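Local coordinates for exopolysaccharide biosynthesis protein (Pantoea stewartii subsp. stewartii DC283, PDB 6TGF) that modifies the exopolysaccharide of the bacterial biofilm, probably as a glycan hydrolase built on a trimeric, tailspike-like parallel beta-helix, at residues B[249-254]-B[276-281]; B[588-593]-B[607-612]. All blocks are in the same frame, centred on the assembly; numbering follows the deposited sequence.

Contact 1. Residues B[249-254]-B[276-281]; sequences TDSAPA and GTFFVT
The carboxylate of Asp250 is gripped from both faces at one oxygen: OD1 takes the backbone N-H of Thr281 from one side of its plane and that of Ala252 from the other. The second of these bonds closes an Asx turn just ahead of helix 252-265, which lies at the N-terminal end of the parallel beta-helix, while the first ties that turn to the residues following strand 276-279. Thr281 N stands 3.1 Å from Asp250 OD1 in a nearly straight bond (166°). With CG anti to the backbone N (chi1 -171°), the acid leans across to Thr281, and the two side chains cross at about a right angle. The hydroxyl OG1 of Thr281 donates to Asp250 OD2 at 2.7 Å, on the syn side and 21° out of plane; the same OG1 rests on the methyl of Ala252. OD1 thus takes two backbone N-H groups and OD2 one hydroxyl. Ser251, one residue on, donates twice to the carbonyl oxygen of Phe279: its N-H meets that oxygen almost head-on, and its OG comes from above the carbonyl plane. Asp250 N lies in the plane of the Phe279 ring, at its edge. Phe278 packs edge-to-face with Phe273, and Gly276 and Phe278 hydrogen-bond to Thr309 of the parallel strand 308-311. A water joins the two backbones, donating to Thr249 O at 2.6 Å and accepting from Phe279 N at 3.0 Å.

Contact 2. Residues B[588-593]-B[607-612]; sequences GGRAVI and SAEGSS
Arg590 and Glu609 lie side by side on one face of an antiparallel beta hairpin, pointing the same way, with guanidinium and carboxylate planes turned 78° apart. They form a hydrogen-bonded pair, Glu609 N reaching Arg590 O at 2.7 Å. Above the backbones, Arg590 CG rests against Glu609 CB at 3.6 Å. A bend at chi3 (59°) turns the arginine so that NH1 meets Glu609 OE1 at 3.0 Å. The oxygen sits at the guanidinium edge, in its plane, while the nitrogen approaches from above the carboxylate plane. Only OE1 is bonded by NH1; Glu609 OE2 stays 4.2 Å from Arg590 NH1, so the bridge is single-point. Val592 and Ser607 follow on the same face as the next hydrogen-bonded pair, CB of Val592 touching the serine OG at 3.7 Å. Ala591 and Ala608 occupy the other face, their CA atoms 4.2 Å apart. Gly589 faces Gly610 at the closest CA spacing, 4.1 Å, both with positive phi. Beyond them the bond from Ser611 N to Gly588 O is weak. Ala608 and Glu609 pair in an antiparallel ladder with a strand of the second subunit, so the sheet runs on across the interface, and NE2 of His683 of that subunit hydrogen-bonds Gly610 O. Arg590 NH2 bridges both Glu562 of its own chain and Glu560 of the second subunit. One cation thus gathers three carboxylates and probably offsets their mutual repulsion.

Overall arrangement
Contacts 1 and 2 lie on opposite sides of the chain's centre, their own centres about 81 Å apart, and share no helix or strand. Contact 1, partly buried, belongs to the N-terminal end of the beta-helix and joins a helix start to a strand end within one chain; no other subunit touches it. Contact 2 is the more buried, between neighbouring strands of an antiparallel sheet in the C-terminal region, and it is completed by the second subunit. The chemistry follows this: in 249-254 with 276-281 one backbone bond is supplemented by side-chain bonds of Asp250, Ser251 and Thr281, whereas in 588-593 with 607-612 regular backbone pairing does the joining and an ion pair is added.

Contact 1. Residues B[249-254]-B[276-281]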
ATOM      1  N   THR B 249     -36.611  -9.609  -8.802  1.00 38.45           N
ATOM      2  CA  THR B 249     -37.337  -9.511  -7.508  1.00 38.02           C
ATOM      3  C   THR B 249     -36.634  -8.489  -6.609  1.00 37.62           C
ATOM      4  O   THR B 249     -35.415  -8.635  -6.388  1.00 37.35           O
ATOM      5  CB  THR B 249     -37.428 -10.874  -6.812  1.00 37.88           C
ATOM      6  OG1 THR B 249     -37.808 -11.849  -7.784  1.00 38.16           O
ATOM      7  CG2 THR B 249     -38.414 -10.878  -5.664  1.00 37.75           C
ATOM      8  N   ASP B 250     -37.382  -7.499  -6.115  1.00 37.44           N
ATOM      9  CA  ASP B 250     -36.873  -6.440  -5.203  1.00 37.08           C
ATOM     10  C   ASP B 250     -36.379  -7.107  -3.914  1.00 36.54           C
ATOM     11  O   ASP B 250     -37.199  -7.753  -3.232  1.00 36.58           O
ATOM     12  CB  ASP B 250     -37.947  -5.383  -4.928  1.00 37.21           C
ATOM     13  CG  ASP B 250     -37.441  -4.159  -4.183  1.00 37.09           C
ATOM     14  OD1 ASP B 250     -36.208  -4.021  -4.035  1.00 36.80           O
ATOM     15  OD2 ASP B 250     -38.287  -3.350  -3.759  1.00 37.29           O
ATOM     16  N   SER B 251     -35.085  -6.961  -3.615  1.00 36.05           N
ATOM     17  CA  SER B 251     -34.419  -7.507  -2.403  1.00 35.60           C
ATOM     18  C   SER B 251     -34.222  -6.397  -1.361  1.00 35.23           C
ATOM     19  O   SER B 251     -33.454  -6.621  -0.408  1.00 35.20           O
ATOM     20  CB  SER B 251     -33.113  -8.172  -2.763  1.00 35.49           C
ATOM     21  OG  SER B 251     -32.239  -7.258  -3.407  1.00 35.60           O
ATOM     22  N   ALA B 252     -34.896  -5.253  -1.528  1.00 35.10           N
ATOM     23  CA  ALA B 252     -34.887  -4.122  -0.570  1.00 34.90           C
ATOM     24  C   ALA B 252     -35.455  -4.579   0.773  1.00 34.68           C
ATOM     25  O   ALA B 252     -34.863  -4.294   1.809  1.00 34.76           O
ATOM     26  CB  ALA B 252     -35.641  -2.937  -1.126  1.00 35.16           C
ATOM     27  N   PRO B 253     -36.602  -5.302   0.813  1.00 34.63           N
ATOM     28  CA  PRO B 253     -37.146  -5.805   2.077  1.00 34.40           C
ATOM     29  C   PRO B 253     -36.138  -6.655   2.866  1.00 34.09           C
ATOM     30  O   PRO B 253     -36.041  -6.475   4.067  1.00 34.19           O
ATOM     31  CB  PRO B 253     -38.347  -6.661   1.646  1.00 34.46           C
ATOM     32  CG  PRO B 253     -38.757  -6.077   0.315  1.00 34.73           C
ATOM     33  CD  PRO B 253     -37.454  -5.660  -0.334  1.00 34.75           C
ATOM     34  N   ALA B 254     -35.425  -7.551   2.174  1.00 33.90           N
ATOM     35  CA  ALA B 254     -34.389  -8.446   2.745  1.00 33.60           C
ATOM     36  C   ALA B 254     -33.242  -7.604   3.315  1.00 33.48           C
ATOM     37  O   ALA B 254     -32.828  -7.865   4.461  1.00 33.40           O
ATOM     38  CB  ALA B 254     -33.894  -9.408   1.690  1.00 33.51           C
ATOM     39  N   GLY B 276     -24.146 -13.089  -7.208  1.00 34.17           N
ATOM     40  CA  GLY B 276     -25.259 -12.997  -8.176  1.00 34.32           C
ATOM     41  C   GLY B 276     -25.696 -11.564  -8.431  1.00 34.20           C
ATOM     42  O   GLY B 276     -25.098 -10.642  -7.839  1.00 34.18           O
ATOM     43  N   THR B 277     -26.704 -11.386  -9.291  1.00 34.14           N
ATOM     44  CA  THR B 277     -27.318 -10.077  -9.643  1.00 33.97           C
ATOM     45  C   THR B 277     -28.580  -9.878  -8.796  1.00 33.73           C
ATOM     46  O   THR B 277     -29.428 -10.793  -8.793  1.00 33.91           O
ATOM     47  CB  THR B 277     -27.624  -9.999 -11.143  1.00 34.35           C
ATOM     48  OG1 THR B 277     -26.413 -10.275 -11.849  1.00 34.46           O
ATOM     49  CG2 THR B 277     -28.170  -8.654 -11.569  1.00 34.42           C
ATOM     50  N   PHE B 278     -28.696  -8.731  -8.117  1.00 33.32           N
ATOM     51  CA  PHE B 278     -29.808  -8.398  -7.188  1.00 33.06           C
ATOM     52  C   PHE B 278     -30.458  -7.072  -7.594  1.00 33.34           C
ATOM     53  O   PHE B 278     -29.726  -6.102  -7.876  1.00 33.36           O
ATOM     54  CB  PHE B 278     -29.301  -8.340  -5.747  1.00 32.45           C
ATOM     55  CG  PHE B 278     -28.868  -9.676  -5.203  1.00 32.11           C
ATOM     56  CD1 PHE B 278     -27.607 -10.176  -5.480  1.00 32.01           C
ATOM     57  CD2 PHE B 278     -29.732 -10.444  -4.439  1.00 31.97           C
ATOM     58  CE1 PHE B 278     -27.212 -11.411  -4.990  1.00 31.94           C
ATOM     59  CE2 PHE B 278     -29.335 -11.678  -3.949  1.00 31.92           C
ATOM     60  CZ  PHE B 278     -28.076 -12.158  -4.224  1.00 31.90           C
ATOM     61  N   PHE B 279     -31.794  -7.042  -7.611  1.00 33.67           N
ATOM     62  CA  PHE B 279     -32.617  -5.825  -7.829  1.00 34.13           C
ATOM     63  C   PHE B 279     -32.927  -5.185  -6.471  1.00 34.12           C
ATOM     64  O   PHE B 279     -33.489  -5.873  -5.594  1.00 34.06           O
ATOM     65  CB  PHE B 279     -33.898  -6.159  -8.595  1.00 34.51           C
ATOM     66  CG  PHE B 279     -34.786  -4.969  -8.856  1.00 34.75           C
ATOM     67  CD1 PHE B 279     -34.346  -3.917  -9.645  1.00 34.97           C
ATOM     68  CD2 PHE B 279     -36.057  -4.894  -8.307  1.00 34.88           C
ATOM     69  CE1 PHE B 279     -35.160  -2.821  -9.883  1.00 35.30           C
ATOM     70  CE2 PHE B 279     -36.871  -3.798  -8.547  1.00 35.21           C
ATOM     71  CZ  PHE B 279     -36.421  -2.764  -9.334  1.00 35.39           C
ATOM     72  N   VAL B 280     -32.568  -3.908  -6.309  1.00 34.28           N
ATOM     73  CA  VAL B 280     -32.697  -3.146  -5.032  1.00 34.52           C
ATOM     74  C   VAL B 280     -33.322  -1.781  -5.339  1.00 35.34           C
ATOM     75  O   VAL B 280     -32.684  -0.992  -6.061  1.00 35.42           O
ATOM     76  CB  VAL B 280     -31.329  -2.992  -4.335  1.00 34.07           C
ATOM     77  CG1 VAL B 280     -31.441  -2.245  -3.015  1.00 33.91           C
ATOM     78  CG2 VAL B 280     -30.642  -4.333  -4.125  1.00 33.75           C
ATOM     79  N   THR B 281     -34.523  -1.522  -4.814  1.00 36.27           N
ATOM     80  CA  THR B 281     -35.162  -0.179  -4.792  1.00 37.24           C
ATOM     81  C   THR B 281     -34.526   0.643  -3.665  1.00 37.91           C
ATOM     82  O   THR B 281     -33.988   0.027  -2.721  1.00 37.62           O
ATOM     83  CB  THR B 281     -36.686  -0.276  -4.632  1.00 37.38           C
ATOM     84  OG1 THR B 281     -36.972  -1.056  -3.471  1.00 37.14           O
ATOM     85  CG2 THR B 281     -37.364  -0.887  -5.837  1.00 37.61           C
TER
HETATM   86  O   HOH W   1     -33.049  -9.647  -6.778  1.00 27.95           O

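Contact 2. Residues B[588-593]-B[607-612]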
ATOM      1  N   GLY B 588      40.343  30.239  -4.099  1.00 51.82           N
ATOM      2  CA  GLY B 588      39.073  30.489  -4.807  1.00 50.43           C
ATOM      3  C   GLY B 588      39.304  30.732  -6.288  1.00 49.16           C
ATOM      4  O   GLY B 588      40.476  30.896  -6.686  1.00 49.23           O
ATOM      5  N   GLY B 589      38.224  30.761  -7.072  1.00 47.63           N
ATOM      6  CA  GLY B 589      38.263  31.006  -8.526  1.00 46.38           C
ATOM      7  C   GLY B 589      37.166  30.254  -9.257  1.00 45.17           C
ATOM      8  O   GLY B 589      36.479  29.432  -8.615  1.00 45.03           O
ATOM      9  N   ARG B 590      37.014  30.532 -10.555  1.00 43.85           N
ATOM     10  CA  ARG B 590      35.999  29.918 -11.452  1.00 42.83           C
ATOM     11  C   ARG B 590      36.158  30.487 -12.866  1.00 42.36           C
ATOM     12  O   ARG B 590      36.782  31.557 -13.008  1.00 42.30           O
ATOM     13  CB  ARG B 590      34.580  30.199 -10.947  1.00 42.31           C
ATOM     14  CG  ARG B 590      34.302  31.668 -10.663  1.00 41.99           C
ATOM     15  CD  ARG B 590      32.826  32.013 -10.669  1.00 41.62           C
ATOM     16  NE  ARG B 590      32.063  31.249  -9.691  1.00 41.54           N
ATOM     17  CZ  ARG B 590      32.011  31.500  -8.384  1.00 41.35           C
ATOM     18  NH1 ARG B 590      32.693  32.503  -7.856  1.00 41.37           N
ATOM     19  NH2 ARG B 590      31.273  30.730  -7.603  1.00 41.36           N
ATOM     20  N   ALA B 591      35.604  29.790 -13.862  1.00 41.74           N
ATOM     21  CA  ALA B 591      35.410  30.277 -15.249  1.00 41.04           C
ATOM     22  C   ALA B 591      33.910  30.295 -15.555  1.00 40.31           C
ATOM     23  O   ALA B 591      33.241  29.284 -15.279  1.00 40.48           O
ATOM     24  CB  ALA B 591      36.169  29.407 -16.219  1.00 41.18           C
ATOM     25  N   VAL B 592      33.407  31.409 -16.090  1.00 39.70           N
ATOM     26  CA  VAL B 592      31.965  31.617 -16.419  1.00 39.38           C
ATOM     27  C   VAL B 592      31.823  31.686 -17.944  1.00 39.49           C
ATOM     28  O   VAL B 592      32.272  32.687 -18.532  1.00 39.34           O
ATOM     29  CB  VAL B 592      31.417  32.882 -15.729  1.00 38.96           C
ATOM     30  CG1 VAL B 592      29.947  33.113 -16.041  1.00 38.78           C
ATOM     31  CG2 VAL B 592      31.640  32.838 -14.224  1.00 38.96           C
ATOM     32  N   ILE B 593      31.224  30.653 -18.549  1.00 39.55           N
ATOM     33  CA  ILE B 593      31.052  30.507 -20.026  1.00 39.74           C
ATOM     34  C   ILE B 593      29.607  30.860 -20.394  1.00 39.78           C
ATOM     35  O   ILE B 593      28.692  30.172 -19.903  1.00 39.54           O
ATOM     36  CB  ILE B 593      31.420  29.079 -20.480  1.00 39.85           C
ATOM     37  CG1 ILE B 593      32.863  28.724 -20.114  1.00 39.96           C
ATOM     38  CG2 ILE B 593      31.156  28.893 -21.969  1.00 40.01           C
ATOM     39  CD1 ILE B 593      33.150  27.243 -20.111  1.00 40.18           C
ATOM     40  N   SER B 607      34.304  34.671 -19.085  1.00 43.72           N
ATOM     41  CA  SER B 607      35.075  35.431 -18.067  1.00 43.24           C
ATOM     42  C   SER B 607      35.621  34.451 -17.023  1.00 42.91           C
ATOM     43  O   SER B 607      35.287  33.255 -17.111  1.00 42.89           O
ATOM     44  CB  SER B 607      34.212  36.488 -17.431  1.00 43.19           C
ATOM     45  OG  SER B 607      32.972  35.943 -17.007  1.00 43.20           O
ATOM     46  N   ALA B 608      36.424  34.939 -16.070  1.00 42.65           N
ATOM     47  CA  ALA B 608      37.064  34.124 -15.010  1.00 42.39           C
ATOM     48  C   ALA B 608      37.119  34.896 -13.687  1.00 42.17           C
ATOM     49  O   ALA B 608      36.861  36.116 -13.687  1.00 41.88           O
ATOM     50  CB  ALA B 608      38.443  33.705 -15.454  1.00 42.52           C
ATOM     51  N   GLU B 609      37.431  34.183 -12.600  1.00 42.16           N
ATOM     52  CA  GLU B 609      37.684  34.747 -11.248  1.00 42.09           C
ATOM     53  C   GLU B 609      38.893  34.038 -10.629  1.00 42.40           C
ATOM     54  O   GLU B 609      39.137  32.866 -10.985  1.00 42.26           O
ATOM     55  CB  GLU B 609      36.462  34.583 -10.343  1.00 41.83           C
ATOM     56  CG  GLU B 609      35.362  35.596 -10.601  1.00 41.57           C
ATOM     57  CD  GLU B 609      34.190  35.507  -9.637  1.00 41.53           C
ATOM     58  OE1 GLU B 609      34.344  34.877  -8.574  1.00 41.46           O
ATOM     59  OE2 GLU B 609      33.122  36.064  -9.956  1.00 41.57           O
ATOM     60  N   GLY B 610      39.610  34.730  -9.737  1.00 42.80           N
ATOM     61  CA  GLY B 610      40.753  34.197  -8.968  1.00 43.27           C
ATOM     62  C   GLY B 610      41.704  33.393  -9.839  1.00 43.48           C
ATOM     63  O   GLY B 610      42.053  33.874 -10.933  1.00 43.27           O
ATOM     64  N   SER B 611      42.109  32.210  -9.369  1.00 44.04           N
ATOM     65  CA  SER B 611      43.009  31.269 -10.085  1.00 44.63           C
ATOM     66  C   SER B 611      42.175  30.391 -11.026  1.00 44.72           C
ATOM     67  O   SER B 611      41.819  29.266 -10.632  1.00 44.70           O
ATOM     68  CB  SER B 611      43.817  30.454  -9.105  1.00 45.05           C
ATOM     69  OG  SER B 611      44.723  29.594  -9.781  1.00 45.45           O
ATOM     70  N   SER B 612      41.877  30.901 -12.225  1.00 44.95           N
ATOM     71  CA  SER B 612      40.939  30.304 -13.216  1.00 45.15           C
ATOM     72  C   SER B 612      41.265  28.830 -13.447  1.00 45.88           C
ATOM     73  O   SER B 612      42.429  28.472 -13.604  1.00 46.23           O
ATOM     74  CB  SER B 612      40.969  31.067 -14.514  1.00 44.84           C
ATOM     75  OG  SER B 612      40.035  30.528 -15.438  1.00 44.61           O
TER